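Formylmethanofuran--tetrahydromethanopterin formyltransferase (Methanosarcina barkeri, PDB 1M5S) catalyses the reversible transfer of a formyl group from formylmethanofuran to tetrahydromethanopterin, an early step in making methane from carbon dioxide. Local coordinates at residues A[104-109]-A[150-155]; A[117-122]-A[138-143]; A[167-172]-A[242-247]. All blocks are in the same frame, centred on the assembly; numbering follows the deposited sequence.

Contact 1 (A[104-109]-A[150-155]); sequences VFNGLP and LAEENI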
# COMPACT_ATOMS: atom_id res chain seq x y z
N VAL A 104 2.44 -23.21 2.67
CA VAL A 104 2.09 -23.52 1.29
C VAL A 104 1.11 -24.68 1.25
O VAL A 104 1.34 -25.72 1.86
CB VAL A 104 3.34 -23.90 0.46
CG1 VAL A 104 2.93 -24.44 -0.90
CG2 VAL A 104 4.23 -22.70 0.29
N PHE A 105 -0.01 -24.48 0.56
CA PHE A 105 -1.01 -25.53 0.36
C PHE A 105 -1.27 -25.73 -1.13
O PHE A 105 -0.89 -24.91 -1.96
CB PHE A 105 -2.31 -25.18 1.08
CG PHE A 105 -2.15 -25.01 2.56
CD1 PHE A 105 -2.17 -26.11 3.41
CD2 PHE A 105 -1.94 -23.75 3.11
CE1 PHE A 105 -1.98 -25.96 4.78
CE2 PHE A 105 -1.75 -23.59 4.47
CZ PHE A 105 -1.77 -24.70 5.31
N ASN A 106 -1.94 -26.83 -1.45
CA ASN A 106 -2.20 -27.22 -2.83
C ASN A 106 -3.42 -26.47 -3.38
O ASN A 106 -4.53 -26.61 -2.86
CB ASN A 106 -2.45 -28.73 -2.90
CG ASN A 106 -2.42 -29.26 -4.32
OD1 ASN A 106 -2.39 -28.51 -5.29
ND2 ASN A 106 -2.39 -30.58 -4.43
N GLY A 107 -3.20 -25.70 -4.45
CA GLY A 107 -4.30 -24.96 -5.05
C GLY A 107 -5.19 -25.80 -5.94
O GLY A 107 -6.37 -25.48 -6.11
N LEU A 108 -4.65 -26.89 -6.49
CA LEU A 108 -5.39 -27.78 -7.39
C LEU A 108 -5.40 -29.22 -6.88
O LEU A 108 -4.80 -30.10 -7.48
CB LEU A 108 -4.79 -27.73 -8.80
CG LEU A 108 -5.20 -26.59 -9.75
CD1 LEU A 108 -4.15 -26.39 -10.82
CD2 LEU A 108 -6.55 -26.90 -10.37
N PRO A 109 -6.09 -29.47 -5.75
CA PRO A 109 -5.96 -30.75 -5.03
C PRO A 109 -6.62 -31.93 -5.75
O PRO A 109 -6.10 -33.05 -5.71
CB PRO A 109 -6.63 -30.46 -3.69
CG PRO A 109 -7.64 -29.42 -4.00
CD PRO A 109 -6.97 -28.54 -5.02
N LEU A 150 5.22 -24.86 7.01
CA LEU A 150 4.30 -25.92 6.63
C LEU A 150 4.11 -25.94 5.11
O LEU A 150 3.92 -24.89 4.49
CB LEU A 150 2.95 -25.72 7.33
CG LEU A 150 2.77 -26.31 8.74
CD1 LEU A 150 4.04 -26.21 9.54
CD2 LEU A 150 1.64 -25.59 9.44
N ALA A 151 4.25 -27.12 4.51
CA ALA A 151 4.07 -27.29 3.07
C ALA A 151 3.32 -28.58 2.76
O ALA A 151 3.80 -29.67 3.05
CB ALA A 151 5.44 -27.29 2.37
N GLU A 152 2.14 -28.46 2.16
CA GLU A 152 1.39 -29.62 1.70
C GLU A 152 2.24 -30.49 0.77
O GLU A 152 3.14 -29.98 0.09
CB GLU A 152 0.12 -29.18 0.98
CG GLU A 152 -0.79 -30.33 0.55
CD GLU A 152 -2.23 -29.90 0.32
OE1 GLU A 152 -2.54 -28.71 0.56
OE2 GLU A 152 -3.05 -30.74 -0.08
N GLU A 153 1.99 -31.79 0.77
CA GLU A 153 2.83 -32.72 0.03
C GLU A 153 2.93 -32.36 -1.46
O GLU A 153 4.02 -32.28 -2.02
CB GLU A 153 2.30 -34.15 0.17
CG GLU A 153 3.09 -35.16 -0.64
CD GLU A 153 2.57 -36.57 -0.47
OE1 GLU A 153 1.34 -36.78 -0.59
OE2 GLU A 153 3.40 -37.47 -0.22
N ASN A 154 1.77 -32.08 -2.05
CA ASN A 154 1.67 -31.92 -3.50
C ASN A 154 1.17 -30.54 -3.90
O ASN A 154 0.42 -29.90 -3.16
CB ASN A 154 0.71 -32.97 -4.08
CG ASN A 154 1.35 -34.34 -4.21
OD1 ASN A 154 2.53 -34.47 -4.53
ND2 ASN A 154 0.55 -35.38 -3.99
N ILE A 155 1.55 -30.12 -5.10
CA ILE A 155 0.88 -29.01 -5.78
C ILE A 155 0.36 -29.48 -7.15
O ILE A 155 1.12 -29.94 -8.00
CB ILE A 155 1.84 -27.82 -5.96
CG1 ILE A 155 2.05 -27.12 -4.61
CG2 ILE A 155 1.28 -26.82 -6.97
CD1 ILE A 155 3.44 -26.65 -4.41
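A short parallel strand pairing that gives way to side-chain bonding is the theme here, as V104 meets A151 at the bridge between the end of strand 103-106 and the long strand 147-170. Two backbone bonds flank A151: V104 N donates to L150 O (2.9 Å, 168° at the hydrogen), and E152 N returns a bond to V104 O at the same length. The two strands run nearly together, 13° between their directions. Beyond this point 150-155 turns away at E153, and the carboxylate of E152 takes over the role a backbone carbonyl would have played. Its CG lies opposite the backbone N (chi1 -176°) and the chain stays extended, which carries OE1 to the backbone of the partner strand. N106 N donates to E152 OE1 at 2.8 Å, reaching it from above the carboxylate plane. E152 OE1 also lies at the edge of the F105 ring, in its plane, 3.9 Å from F105 CD1, and forms a salt bridge with R137. That arginine also binds N106 O, so one cation holds both partners and probably keeps the glutamate charged.

Where strand 103-106 ends, N106 closes an Asx turn: its OD1 accepts from L108 N at 3.0 Å, with the donor well above the carbonyl plane, and also from G156 N. The side chain thus ties the turn to the chain just beyond I155, at G156, and N106 OD1 passes 3.3 Å from I155 CA. Its ND2 donates to Q114. On the sheet face that carries V104 and A151, the contacts are apolar: V104 CG1 touches I155 CD1 at 4.2 Å, the two side chains crossing at about a right angle. Helix 81-95 packs against this patch through L88 and I92.

Contact 2 (A[117-122]-A[138-143]); sequences VGFKLK and KVYKVP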
# COMPACT_ATOMS: atom_id res chain seq x y z
N VAL A 117 6.07 -31.27 -4.41
CA VAL A 117 6.91 -30.16 -3.97
C VAL A 117 7.18 -30.16 -2.46
O VAL A 117 8.32 -30.01 -2.03
CB VAL A 117 6.27 -28.81 -4.38
CG1 VAL A 117 7.19 -27.64 -4.05
CG2 VAL A 117 5.94 -28.82 -5.86
N GLY A 118 6.14 -30.39 -1.66
CA GLY A 118 6.29 -30.41 -0.22
C GLY A 118 7.21 -31.52 0.27
O GLY A 118 7.97 -31.33 1.22
N PHE A 119 7.10 -32.69 -0.34
CA PHE A 119 8.00 -33.80 -0.03
C PHE A 119 9.43 -33.40 -0.35
O PHE A 119 10.34 -33.64 0.44
CB PHE A 119 7.60 -35.05 -0.84
CG PHE A 119 8.53 -36.22 -0.65
CD1 PHE A 119 9.66 -36.37 -1.45
CD2 PHE A 119 8.29 -37.16 0.35
CE1 PHE A 119 10.55 -37.43 -1.26
CE2 PHE A 119 9.18 -38.22 0.56
CZ PHE A 119 10.31 -38.36 -0.24
N LYS A 120 9.61 -32.72 -1.48
CA LYS A 120 10.94 -32.36 -1.94
C LYS A 120 11.56 -31.25 -1.10
O LYS A 120 12.77 -31.20 -0.93
CB LYS A 120 10.90 -31.94 -3.41
CG LYS A 120 10.62 -33.10 -4.37
CD LYS A 120 10.59 -32.61 -5.81
CE LYS A 120 11.27 -33.59 -6.75
NZ LYS A 120 11.71 -32.92 -8.00
N LEU A 121 10.71 -30.38 -0.55
CA LEU A 121 11.18 -29.25 0.24
C LEU A 121 11.56 -29.64 1.67
O LEU A 121 12.46 -29.04 2.26
CB LEU A 121 10.12 -28.14 0.28
CG LEU A 121 9.90 -27.32 -1.00
CD1 LEU A 121 8.80 -26.30 -0.78
CD2 LEU A 121 11.19 -26.64 -1.41
N LYS A 122 10.93 -30.70 2.18
CA LYS A 122 11.13 -31.16 3.55
C LYS A 122 12.59 -31.52 3.83
O LYS A 122 13.07 -31.31 4.94
CB LYS A 122 10.22 -32.35 3.88
CG LYS A 122 10.74 -33.71 3.41
CD LYS A 122 9.89 -34.85 3.93
CE LYS A 122 10.38 -36.19 3.42
NZ LYS A 122 11.83 -36.43 3.69
N LYS A 138 -2.32 -33.54 3.91
CA LYS A 138 -1.03 -34.05 4.33
C LYS A 138 0.05 -32.98 4.18
O LYS A 138 0.40 -32.58 3.05
CB LYS A 138 -0.65 -35.29 3.51
CG LYS A 138 0.68 -35.91 3.89
CD LYS A 138 0.89 -37.24 3.17
CE LYS A 138 2.31 -37.74 3.34
NZ LYS A 138 2.51 -39.04 2.63
N VAL A 139 0.66 -32.61 5.30
CA VAL A 139 1.57 -31.47 5.37
C VAL A 139 2.91 -31.85 6.02
O VAL A 139 2.96 -32.59 7.00
CB VAL A 139 0.94 -30.30 6.15
CG1 VAL A 139 1.93 -29.15 6.28
CG2 VAL A 139 -0.33 -29.84 5.47
N TYR A 140 3.99 -31.28 5.50
CA TYR A 140 5.33 -31.49 6.04
C TYR A 140 5.77 -30.26 6.83
O TYR A 140 5.56 -29.12 6.40
CB TYR A 140 6.33 -31.72 4.90
CG TYR A 140 6.15 -33.09 4.26
CD1 TYR A 140 6.62 -34.23 4.91
CD2 TYR A 140 5.50 -33.19 3.03
CE1 TYR A 140 6.42 -35.49 4.33
CE2 TYR A 140 5.29 -34.44 2.45
CZ TYR A 140 5.75 -35.59 3.10
OH TYR A 140 5.54 -36.82 2.55
N LYS A 141 6.27 -30.52 8.04
CA LYS A 141 6.84 -29.48 8.90
C LYS A 141 8.34 -29.41 8.67
O LYS A 141 9.05 -30.40 8.86
CB LYS A 141 6.57 -29.81 10.37
CG LYS A 141 5.41 -29.07 10.98
CD LYS A 141 5.53 -29.07 12.50
CE LYS A 141 4.26 -29.60 13.16
NZ LYS A 141 4.47 -29.80 14.62
N VAL A 142 8.83 -28.22 8.33
CA VAL A 142 10.25 -27.98 8.14
C VAL A 142 10.71 -26.91 9.14
O VAL A 142 10.46 -25.72 8.95
CB VAL A 142 10.55 -27.51 6.68
CG1 VAL A 142 12.04 -27.30 6.47
CG2 VAL A 142 10.00 -28.52 5.68
N PRO A 143 11.33 -27.33 10.26
CA PRO A 143 11.87 -26.38 11.23
C PRO A 143 12.87 -25.39 10.64
O PRO A 143 13.84 -25.78 9.99
CB PRO A 143 12.52 -27.28 12.28
CG PRO A 143 11.69 -28.51 12.25
CD PRO A 143 11.37 -28.71 10.78
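Aromatic and aliphatic packing carries nearly all of this contact, with Y140 of strand 137-144 wedged against one side of the short helix 117-122. The tyrosine ring reaches G118, where the helix has no side chain to fend it off, and its CD2 lies 3.6 Å from G118 O. Farther out along the ring, Y140 CE2 comes within 3.7 Å of F119 CA. Between them these approaches bring the aromatic group right onto the helix backbone.

The two aromatic residues meet through the phenol end: Y140 OH sits at the edge of the F119 ring, in its plane, 3.5 Å from F119 CD2. F119 turns its own ring into an edge-to-face pair with F123.

This is a helix laid along a strand, the N-to-C directions 19° apart and the short axes 8.3 Å from each other. No hydrogen bond joins the two segments directly; strand 147-170 mediates, since its E153 backbone bonds to G118 and K138 and its A151 to Y140.

Aliphatic contacts fill the C-terminal part. The methylene chain of K122 crosses the Y140 side chain at a slant, K122 CD lying 3.5 Å from Y140 CD1. K122 CG occupies the position between its backbone N and carbonyl carbon (chi1 82°), which swings the chain back along the ring. V142 adds its CG2, 3.6 Å from K122 CA.

Charge enters at the far end of the lysine, where NZ forms a salt bridge with E129. Y213 of the second subunit also packs on K122, bringing this edge of the contact to a subunit boundary.

Contact 3 (A[167-172]-A[242-247]); sequences FIFGDS and NAVYEI
F169 and V244 lie side by side pointing the same way, and V244 CG2 sits over one face of the F169 ring in a CH-pi contact, 4.2 Å from the centroid. The other methyl of V244, CG1, turns to F167 and meets its CD2 at 3.9 Å. F167 in turn receives E246 CB over a ring face, 4.3 Å from the centroid. With CG placed opposite its backbone N (chi1 170°), the glutamate chain continues along the ring until E246 CD is 3.4 Å from F167 CE1.

Backbone bonds set this side-chain order. I168 and Y245 form a hydrogen-bonded pair, I168 N to Y245 O at 2.8 Å with Y245 N returning to I168 O. Two residues on, at the next hydrogen-bonded pair, G170 N donates to A243 O at 2.9 Å, while its carbonyl accepts from N242 N. The side chain of N242 also reaches around to D171 O through ND2 (3.0 Å).

Farther out, F224 meets F167 edge-to-face and K276 makes a cation-pi contact with F169. Y245 OH bonds to E146 of the second subunit; S172 OG, at the N-cap of helix 173-187, bonds with T175 OG1 and with S172 OG of the third subunit. Antiparallel pairing thus ends in a classic beta bulge, N242 and A243 both facing G170, within the alpha/beta sandwich of this formyltransferase and beside its subunit interfaces.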
# COMPACT_ATOMS: atom_id res chain seq x y z
N PHE A 167 -7.13 -5.12 -25.81
CA PHE A 167 -6.38 -3.87 -25.94
C PHE A 167 -7.26 -2.70 -25.49
O PHE A 167 -8.48 -2.73 -25.65
CB PHE A 167 -5.98 -3.65 -27.41
CG PHE A 167 -4.82 -4.49 -27.87
CD1 PHE A 167 -4.67 -5.80 -27.44
CD2 PHE A 167 -3.89 -3.97 -28.76
CE1 PHE A 167 -3.61 -6.58 -27.90
CE2 PHE A 167 -2.83 -4.74 -29.22
CZ PHE A 167 -2.69 -6.05 -28.79
N ILE A 168 -6.63 -1.68 -24.91
CA ILE A 168 -7.33 -0.47 -24.48
C ILE A 168 -6.68 0.72 -25.16
O ILE A 168 -5.50 1.02 -24.92
CB ILE A 168 -7.24 -0.24 -22.94
CG1 ILE A 168 -7.77 -1.45 -22.18
CG2 ILE A 168 -8.06 0.99 -22.54
CD1 ILE A 168 -7.39 -1.42 -20.71
N PHE A 169 -7.44 1.37 -26.03
CA PHE A 169 -7.00 2.59 -26.73
C PHE A 169 -7.47 3.80 -25.93
O PHE A 169 -8.66 3.92 -25.62
CB PHE A 169 -7.60 2.65 -28.14
CG PHE A 169 -7.11 1.58 -29.07
CD1 PHE A 169 -7.32 0.23 -28.78
CD2 PHE A 169 -6.49 1.92 -30.26
CE1 PHE A 169 -6.91 -0.76 -29.67
CE2 PHE A 169 -6.08 0.94 -31.16
CZ PHE A 169 -6.29 -0.40 -30.86
N GLY A 170 -6.56 4.71 -25.61
CA GLY A 170 -6.97 5.89 -24.87
C GLY A 170 -6.52 7.18 -25.53
O GLY A 170 -5.55 7.19 -26.29
N ASP A 171 -7.19 8.29 -25.20
CA ASP A 171 -6.79 9.59 -25.73
C ASP A 171 -5.43 10.05 -25.20
O ASP A 171 -4.71 10.78 -25.87
CB ASP A 171 -7.87 10.65 -25.45
CG ASP A 171 -8.18 10.82 -23.96
OD1 ASP A 171 -7.64 10.10 -23.11
OD2 ASP A 171 -8.99 11.72 -23.66
N SER A 172 -5.07 9.54 -24.03
CA SER A 172 -3.80 9.88 -23.38
C SER A 172 -3.23 8.61 -22.75
O SER A 172 -3.95 7.64 -22.52
CB SER A 172 -4.03 10.95 -22.31
OG SER A 172 -4.74 10.43 -21.19
N ASN A 242 -3.55 8.28 -28.26
CA ASN A 242 -2.12 8.50 -28.00
C ASN A 242 -1.43 7.38 -27.24
O ASN A 242 -0.21 7.42 -27.07
CB ASN A 242 -1.91 9.82 -27.27
CG ASN A 242 -1.98 11.00 -28.19
OD1 ASN A 242 -0.98 11.39 -28.78
ND2 ASN A 242 -3.18 11.53 -28.38
N ALA A 243 -2.19 6.37 -26.83
CA ALA A 243 -1.61 5.27 -26.07
C ALA A 243 -2.49 4.03 -26.10
O ALA A 243 -3.72 4.12 -26.11
CB ALA A 243 -1.35 5.70 -24.63
N VAL A 244 -1.84 2.86 -26.13
CA VAL A 244 -2.54 1.59 -26.04
C VAL A 244 -1.87 0.75 -24.96
O VAL A 244 -0.64 0.73 -24.85
CB VAL A 244 -2.48 0.81 -27.37
CG1 VAL A 244 -3.33 -0.45 -27.28
CG2 VAL A 244 -2.94 1.69 -28.53
N TYR A 245 -2.69 0.12 -24.12
CA TYR A 245 -2.20 -0.89 -23.19
C TYR A 245 -2.95 -2.19 -23.44
O TYR A 245 -4.12 -2.17 -23.86
CB TYR A 245 -2.40 -0.45 -21.73
CG TYR A 245 -1.39 0.58 -21.27
CD1 TYR A 245 -0.08 0.22 -20.95
CD2 TYR A 245 -1.74 1.93 -21.19
CE1 TYR A 245 0.86 1.18 -20.58
CE2 TYR A 245 -0.81 2.89 -20.84
CZ TYR A 245 0.48 2.51 -20.53
OH TYR A 245 1.41 3.47 -20.23
N GLU A 246 -2.27 -3.30 -23.22
CA GLU A 246 -2.87 -4.62 -23.35
C GLU A 246 -2.86 -5.32 -22.00
O GLU A 246 -1.95 -5.11 -21.19
CB GLU A 246 -2.09 -5.44 -24.39
CG GLU A 246 -2.49 -6.90 -24.44
CD GLU A 246 -1.62 -7.73 -25.37
OE1 GLU A 246 -0.54 -7.24 -25.79
OE2 GLU A 246 -2.02 -8.87 -25.68
N ILE A 247 -3.92 -6.07 -21.72
CA ILE A 247 -3.96 -6.93 -20.55
C ILE A 247 -3.97 -8.39 -21.02
O ILE A 247 -4.84 -8.78 -21.80
CB ILE A 247 -5.19 -6.62 -19.67
CG1 ILE A 247 -5.05 -5.21 -19.08
CG2 ILE A 247 -5.34 -7.65 -18.56
CD1 ILE A 247 -5.97 -4.92 -17.97

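Strand 147-170 is the shared element: its early residues serve contact 1, its last ones contact 3, whose centres lie about 39 Å apart on opposite sides of the chain's centre. Contacts 1 and 2 are immediate neighbours, with centres about 9 Å apart. Strand 147-170 is the sheet neighbour of strand 137-144, and the two contacts also pack directly, I155 CD1 on V117 CB and L150 CD1 on K141 CG. Contact 3 stands about 45 Å from contact 2, centre to centre. One long strand therefore connects two distant packing regions of the chain. No other chain touches contact 1, whereas contacts 2 and 3 both meet the second subunit and contact 3 the third as well.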